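Local coordinates for Non-structural protein 5 (Modoc virus, PDB 2WA2) that binds S-adenosylmethionine and, as the methyltransferase domain of a flavivirus NS5, probably methylates the viral RNA cap at the guanine N7 and ribose 2'-O positions, at residues K31-E43 against I217-M229. The protein carries 4 engineered substitutions. Numbering follows the deposited sequence.
Sequences KEFMAYRRRFVVE and IRVPLSRNSTHEM
Asn224 is held by Tyr36 and Arg39 where the chain passes from helix 30-38 into the turn that follows. Its ND2 gives one hydrogen to Tyr36 O at 2.8 Å, almost head-on to the carbonyl, and the other to Arg39 O at 2.7 Å, on a lone pair. CG beside the backbone N (chi1 -62°) swings the amide to these two carbonyls. Both acceptors lie close to the amide plane, which fixes the flip of the side chain, and OD1 takes a hydrogen bond from Arg253. Asn224 N donates to Arg37 O at 2.8 Å. Asn224 CB lies over one face of the Tyr36 ring, 3.8 Å from the centroid, a CH-pi contact; the Tyr36 hydroxyl bonds to Leu250 O on helix 239-254.

Arg37 runs alongside Arg223, both pointing the same way. NH2 of Arg37 sits over the centre of the Arg223 guanidinium, 3.0 Å from Arg223 NH1, with the two planes 38° apart. The two donors meet without a hydrogen bond. Ser225 fills in beside them, its OG against Arg37 CB and its CB against the Phe33 ring.

Beyond the type II turn Arg38-Val41, Leu221 CD2 lies 3.5 Å from Val42 CG1 and presses against Val42 O, a buried oxygen for which the model has no partner. Val42 N makes a weak bond to Pro220 O, which a water links to Phe40 O.

The contact ties the N-terminal helical extension to the loop between strands 215-217 and 229-232 of the Rossmann-like sheet in an FtsJ-type methyltransferase; the side chain of Arg223 lies about 11 Å from the bound S-adenosylmethionine.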
loop_
_atom_site.group_PDB
_atom_site.type_symbol
_atom_site.label_atom_id
_atom_site.label_comp_id
_atom_site.label_asym_id
_atom_site.label_seq_id
_atom_site.Cartn_x
_atom_site.Cartn_y
_atom_site.Cartn_z
ATOM N N LYS A 31 4.207 -15.651 -21.207
ATOM C CA LYS A 31 3.093 -16.595 -20.984
ATOM C C LYS A 31 3.056 -17.119 -19.544
ATOM O O LYS A 31 2.012 -17.053 -18.891
ATOM C CB LYS A 31 3.094 -17.761 -21.995
ATOM C CG LYS A 31 2.307 -17.495 -23.282
ATOM C CD LYS A 31 2.537 -18.638 -24.290
ATOM C CE LYS A 31 1.586 -18.536 -25.484
ATOM N NZ LYS A 31 2.168 -19.172 -26.705
ATOM N N GLU A 32 4.196 -17.596 -19.050
ATOM C CA GLU A 32 4.288 -18.085 -17.666
ATOM C C GLU A 32 3.923 -17.023 -16.622
ATOM O O GLU A 32 3.153 -17.299 -15.699
ATOM C CB GLU A 32 5.689 -18.591 -17.400
ATOM C CG GLU A 32 6.023 -19.760 -18.296
ATOM C CD GLU A 32 7.484 -20.160 -18.241
ATOM O OE1 GLU A 32 8.377 -19.305 -18.024
ATOM O OE2 GLU A 32 7.745 -21.367 -18.404
ATOM N N PHE A 33 4.445 -15.811 -16.821
ATOM C CA PHE A 33 4.170 -14.665 -15.951
ATOM C C PHE A 33 2.681 -14.367 -15.910
ATOM O O PHE A 33 2.107 -14.187 -14.836
ATOM C CB PHE A 33 4.961 -13.436 -16.426
ATOM C CG PHE A 33 4.703 -12.184 -15.604
ATOM C CD1 PHE A 33 5.467 -11.914 -14.475
ATOM C CD2 PHE A 33 3.687 -11.301 -15.964
ATOM C CE1 PHE A 33 5.237 -10.754 -13.701
ATOM C CE2 PHE A 33 3.440 -10.152 -15.210
ATOM C CZ PHE A 33 4.217 -9.873 -14.079
ATOM N N MET A 34 2.047 -14.319 -17.082
ATOM C CA MET A 34 0.615 -13.983 -17.141
ATOM C C MET A 34 -0.260 -15.039 -16.451
ATOM O O MET A 34 -1.194 -14.691 -15.726
ATOM C CB MET A 34 0.164 -13.673 -18.587
ATOM C CG MET A 34 0.736 -12.335 -19.154
ATOM S SD MET A 34 0.159 -10.899 -18.200
ATOM C CE MET A 34 1.515 -9.741 -18.191
ATOM N N ALA A 35 0.046 -16.317 -16.667
ATOM C CA ALA A 35 -0.632 -17.427 -15.992
ATOM C C ALA A 35 -0.340 -17.402 -14.485
ATOM O O ALA A 35 -1.233 -17.592 -13.675
ATOM C CB ALA A 35 -0.176 -18.758 -16.577
ATOM N N TYR A 36 0.922 -17.183 -14.111
ATOM C CA TYR A 36 1.292 -17.236 -12.695
ATOM C C TYR A 36 0.578 -16.154 -11.865
ATOM O O TYR A 36 0.094 -16.400 -10.741
ATOM C CB TYR A 36 2.815 -17.096 -12.508
ATOM C CG TYR A 36 3.197 -16.875 -11.047
ATOM C CD1 TYR A 36 2.943 -17.844 -10.106
ATOM C CD2 TYR A 36 3.818 -15.696 -10.630
ATOM C CE1 TYR A 36 3.273 -17.654 -8.775
ATOM C CE2 TYR A 36 4.171 -15.493 -9.304
ATOM C CZ TYR A 36 3.889 -16.482 -8.381
ATOM O OH TYR A 36 4.207 -16.358 -7.068
ATOM N N ARG A 37 0.525 -14.953 -12.424
ATOM C CA ARG A 37 0.143 -13.796 -11.643
ATOM C C ARG A 37 -1.296 -13.822 -11.144
ATOM O O ARG A 37 -1.568 -13.228 -10.123
ATOM C CB ARG A 37 0.444 -12.503 -12.397
ATOM C CG ARG A 37 -0.615 -12.140 -13.400
ATOM C CD ARG A 37 -0.033 -11.310 -14.469
ATOM N NE ARG A 37 -0.215 -9.891 -14.259
ATOM C CZ ARG A 37 -0.961 -9.120 -15.044
ATOM N NH1 ARG A 37 -1.629 -9.642 -16.077
ATOM N NH2 ARG A 37 -1.051 -7.827 -14.798
ATOM N N ARG A 38 -2.193 -14.487 -11.885
ATOM C CA ARG A 38 -3.617 -14.626 -11.527
ATOM C C ARG A 38 -3.987 -15.930 -10.812
ATOM O O ARG A 38 -5.136 -16.092 -10.411
ATOM C CB ARG A 38 -4.498 -14.518 -12.790
ATOM C CG ARG A 38 -4.044 -15.460 -13.905
ATOM C CD ARG A 38 -5.166 -16.036 -14.774
ATOM N NE ARG A 38 -4.708 -17.317 -15.340
ATOM C CZ ARG A 38 -4.366 -17.518 -16.619
ATOM N NH1 ARG A 38 -4.469 -16.530 -17.510
ATOM N NH2 ARG A 38 -3.935 -18.718 -17.019
ATOM N N ARG A 39 -3.041 -16.854 -10.670
ATOM C CA ARG A 39 -3.306 -18.173 -10.083
ATOM C C ARG A 39 -3.815 -18.074 -8.641
ATOM O O ARG A 39 -3.095 -17.634 -7.746
ATOM C CB ARG A 39 -2.048 -19.047 -10.168
ATOM C CG ARG A 39 -2.288 -20.557 -10.160
ATOM C CD ARG A 39 -0.970 -21.309 -10.457
ATOM N NE ARG A 39 -0.567 -21.177 -11.868
ATOM C CZ ARG A 39 0.692 -21.218 -12.315
ATOM N NH1 ARG A 39 1.713 -21.389 -11.471
ATOM N NH2 ARG A 39 0.940 -21.080 -13.620
ATOM N N PHE A 40 -5.072 -18.475 -8.440
ATOM C CA PHE A 40 -5.756 -18.425 -7.128
ATOM C C PHE A 40 -5.969 -17.023 -6.545
ATOM O O PHE A 40 -6.182 -16.879 -5.332
ATOM C CB PHE A 40 -5.019 -19.252 -6.079
ATOM C CG PHE A 40 -5.012 -20.720 -6.340
ATOM C CD1 PHE A 40 -6.109 -21.504 -5.990
ATOM C CD2 PHE A 40 -3.890 -21.329 -6.895
ATOM C CE1 PHE A 40 -6.094 -22.886 -6.206
ATOM C CE2 PHE A 40 -3.857 -22.708 -7.123
ATOM C CZ PHE A 40 -4.971 -23.483 -6.782
ATOM N N VAL A 41 -5.900 -16.000 -7.389
ATOM C CA VAL A 41 -6.059 -14.622 -6.948
ATOM C C VAL A 41 -7.559 -14.287 -6.972
ATOM O O VAL A 41 -8.239 -14.604 -7.947
ATOM C CB VAL A 41 -5.215 -13.661 -7.848
ATOM C CG1 VAL A 41 -5.469 -12.188 -7.521
ATOM C CG2 VAL A 41 -3.726 -13.985 -7.718
ATOM N N VAL A 42 -8.066 -13.679 -5.890
ATOM C CA VAL A 42 -9.462 -13.231 -5.849
ATOM C C VAL A 42 -9.662 -12.217 -6.979
ATOM O O VAL A 42 -8.927 -11.228 -7.066
ATOM C CB VAL A 42 -9.864 -12.612 -4.474
ATOM C CG1 VAL A 42 -11.365 -12.209 -4.468
ATOM C CG2 VAL A 42 -9.565 -13.577 -3.318
ATOM N N GLU A 43 -10.649 -12.483 -7.836
ATOM C CA GLU A 43 -10.860 -11.745 -9.090
ATOM C C GLU A 43 -9.645 -11.862 -10.017
ATOM O O GLU A 43 -9.646 -12.639 -10.979
ATOM C CB GLU A 43 -11.200 -10.263 -8.845
ATOM C CG GLU A 43 -12.518 -10.010 -8.134
ATOM C CD GLU A 43 -12.827 -8.515 -7.966
ATOM O OE1 GLU A 43 -12.336 -7.684 -8.773
ATOM O OE2 GLU A 43 -13.571 -8.171 -7.019
ATOM N N ILE A 217 -0.525 -6.815 6.476
ATOM C CA ILE A 217 -1.455 -7.803 5.912
ATOM C C ILE A 217 -1.311 -7.946 4.398
ATOM O O ILE A 217 -0.898 -7.000 3.705
ATOM C CB ILE A 217 -2.942 -7.499 6.291
ATOM C CG1 ILE A 217 -3.383 -6.142 5.705
ATOM C CG2 ILE A 217 -3.140 -7.588 7.836
ATOM C CD1 ILE A 217 -4.879 -5.789 5.838
ATOM N N ARG A 218 -1.646 -9.144 3.911
ATOM C CA ARG A 218 -1.682 -9.427 2.484
ATOM C C ARG A 218 -3.138 -9.420 2.020
ATOM O O ARG A 218 -3.968 -10.151 2.555
ATOM C CB ARG A 218 -1.043 -10.806 2.216
ATOM C CG ARG A 218 -1.260 -11.344 0.804
ATOM C CD ARG A 218 -0.348 -10.554 -0.164
ATOM N NE ARG A 218 -0.350 -11.160 -1.491
ATOM C CZ ARG A 218 0.435 -10.789 -2.492
ATOM N NH1 ARG A 218 1.254 -9.739 -2.351
ATOM N NH2 ARG A 218 0.368 -11.448 -3.631
ATOM N N VAL A 219 -3.447 -8.595 1.027
ATOM C CA VAL A 219 -4.773 -8.603 0.419
ATOM C C VAL A 219 -4.780 -9.726 -0.639
ATOM O O VAL A 219 -3.907 -9.762 -1.509
ATOM C CB VAL A 219 -5.073 -7.228 -0.207
ATOM C CG1 VAL A 219 -6.488 -7.169 -0.703
ATOM C CG2 VAL A 219 -4.804 -6.118 0.830
ATOM N N PRO A 220 -5.720 -10.675 -0.537
ATOM C CA PRO A 220 -5.776 -11.821 -1.466
ATOM C C PRO A 220 -6.097 -11.444 -2.908
ATOM O O PRO A 220 -5.895 -12.259 -3.821
ATOM C CB PRO A 220 -6.877 -12.719 -0.869
ATOM C CG PRO A 220 -7.688 -11.814 -0.015
ATOM C CD PRO A 220 -6.735 -10.777 0.529
ATOM N N LEU A 221 -6.608 -10.228 -3.094
ATOM C CA LEU A 221 -6.775 -9.614 -4.409
ATOM C C LEU A 221 -5.461 -9.191 -5.075
ATOM O O LEU A 221 -5.427 -8.959 -6.287
ATOM C CB LEU A 221 -7.686 -8.390 -4.304
ATOM C CG LEU A 221 -9.153 -8.654 -3.937
ATOM C CD1 LEU A 221 -9.813 -7.381 -3.485
ATOM C CD2 LEU A 221 -9.859 -9.115 -5.148
ATOM N N SER A 222 -4.389 -9.028 -4.295
ATOM C CA SER A 222 -3.090 -8.708 -4.920
ATOM C C SER A 222 -2.661 -9.853 -5.828
ATOM O O SER A 222 -2.829 -11.023 -5.477
ATOM C CB SER A 222 -2.005 -8.486 -3.874
ATOM O OG SER A 222 -2.238 -7.306 -3.139
ATOM N N ARG A 223 -2.047 -9.505 -6.963
ATOM C CA ARG A 223 -1.568 -10.513 -7.916
ATOM C C ARG A 223 -0.312 -11.217 -7.402
ATOM O O ARG A 223 0.441 -10.674 -6.587
ATOM C CB ARG A 223 -1.289 -9.884 -9.272
ATOM C CG ARG A 223 -2.523 -9.321 -9.980
ATOM C CD ARG A 223 -2.120 -9.040 -11.420
ATOM N NE ARG A 223 -3.151 -8.351 -12.182
ATOM C CZ ARG A 223 -3.059 -7.088 -12.591
ATOM N NH1 ARG A 223 -1.978 -6.364 -12.318
ATOM N NH2 ARG A 223 -4.057 -6.548 -13.282
ATOM N N ASN A 224 -0.066 -12.421 -7.896
ATOM C CA ASN A 224 1.074 -13.180 -7.387
ATOM C C ASN A 224 2.402 -12.579 -7.835
ATOM O O ASN A 224 3.440 -12.876 -7.256
ATOM C CB ASN A 224 1.010 -14.637 -7.820
ATOM C CG ASN A 224 -0.224 -15.378 -7.277
ATOM O OD1 ASN A 224 -0.654 -15.166 -6.141
ATOM N ND2 ASN A 224 -0.786 -16.258 -8.107
ATOM N N SER A 225 2.344 -11.715 -8.853
ATOM C CA SER A 225 3.535 -11.022 -9.378
ATOM C C SER A 225 3.985 -9.819 -8.539
ATOM O O SER A 225 4.939 -9.119 -8.905
ATOM C CB SER A 225 3.226 -10.556 -10.813
ATOM O OG SER A 225 1.961 -9.915 -10.795
ATOM N N THR A 226 3.285 -9.553 -7.422
ATOM C CA THR A 226 3.770 -8.552 -6.476
ATOM C C THR A 226 3.712 -9.136 -5.064
ATOM O O THR A 226 2.762 -9.830 -4.750
ATOM C CB THR A 226 2.941 -7.239 -6.524
ATOM O OG1 THR A 226 3.377 -6.377 -5.476
ATOM C CG2 THR A 226 1.414 -7.501 -6.383
ATOM N N HIS A 227 4.724 -8.833 -4.255
ATOM C CA HIS A 227 4.772 -9.255 -2.858
ATOM C C HIS A 227 4.214 -8.134 -1.973
ATOM O O HIS A 227 4.406 -8.176 -0.756
ATOM C CB HIS A 227 6.217 -9.541 -2.483
ATOM C CG HIS A 227 6.391 -10.577 -1.410
ATOM N ND1 HIS A 227 5.893 -10.422 -0.131
ATOM C CD2 HIS A 227 7.067 -11.752 -1.417
ATOM C CE1 HIS A 227 6.240 -11.474 0.600
ATOM N NE2 HIS A 227 6.961 -12.289 -0.156
ATOM N N GLU A 228 3.506 -7.155 -2.575
ATOM C CA GLU A 228 2.963 -5.993 -1.803
ATOM C C GLU A 228 2.143 -6.451 -0.605
ATOM O O GLU A 228 1.342 -7.386 -0.682
ATOM C CB GLU A 228 2.107 -5.038 -2.661
ATOM C CG GLU A 228 0.785 -5.686 -3.098
ATOM C CD GLU A 228 0.070 -4.932 -4.204
ATOM O OE1 GLU A 228 0.670 -3.992 -4.758
ATOM O OE2 GLU A 228 -1.088 -5.296 -4.525
ATOM N N MET A 229 2.394 -5.805 0.517
ATOM C CA MET A 229 1.552 -5.981 1.705
ATOM C C MET A 229 1.193 -4.595 2.263
ATOM O O MET A 229 1.738 -3.567 1.820
ATOM C CB MET A 229 2.275 -6.869 2.722
ATOM C CG MET A 229 2.456 -8.297 2.190
ATOM S SD MET A 229 3.476 -9.334 3.257
ATOM C CE MET A 229 2.390 -9.535 4.708
HETATM O O HOH W 1 -4.884 -14.802 -3.369
#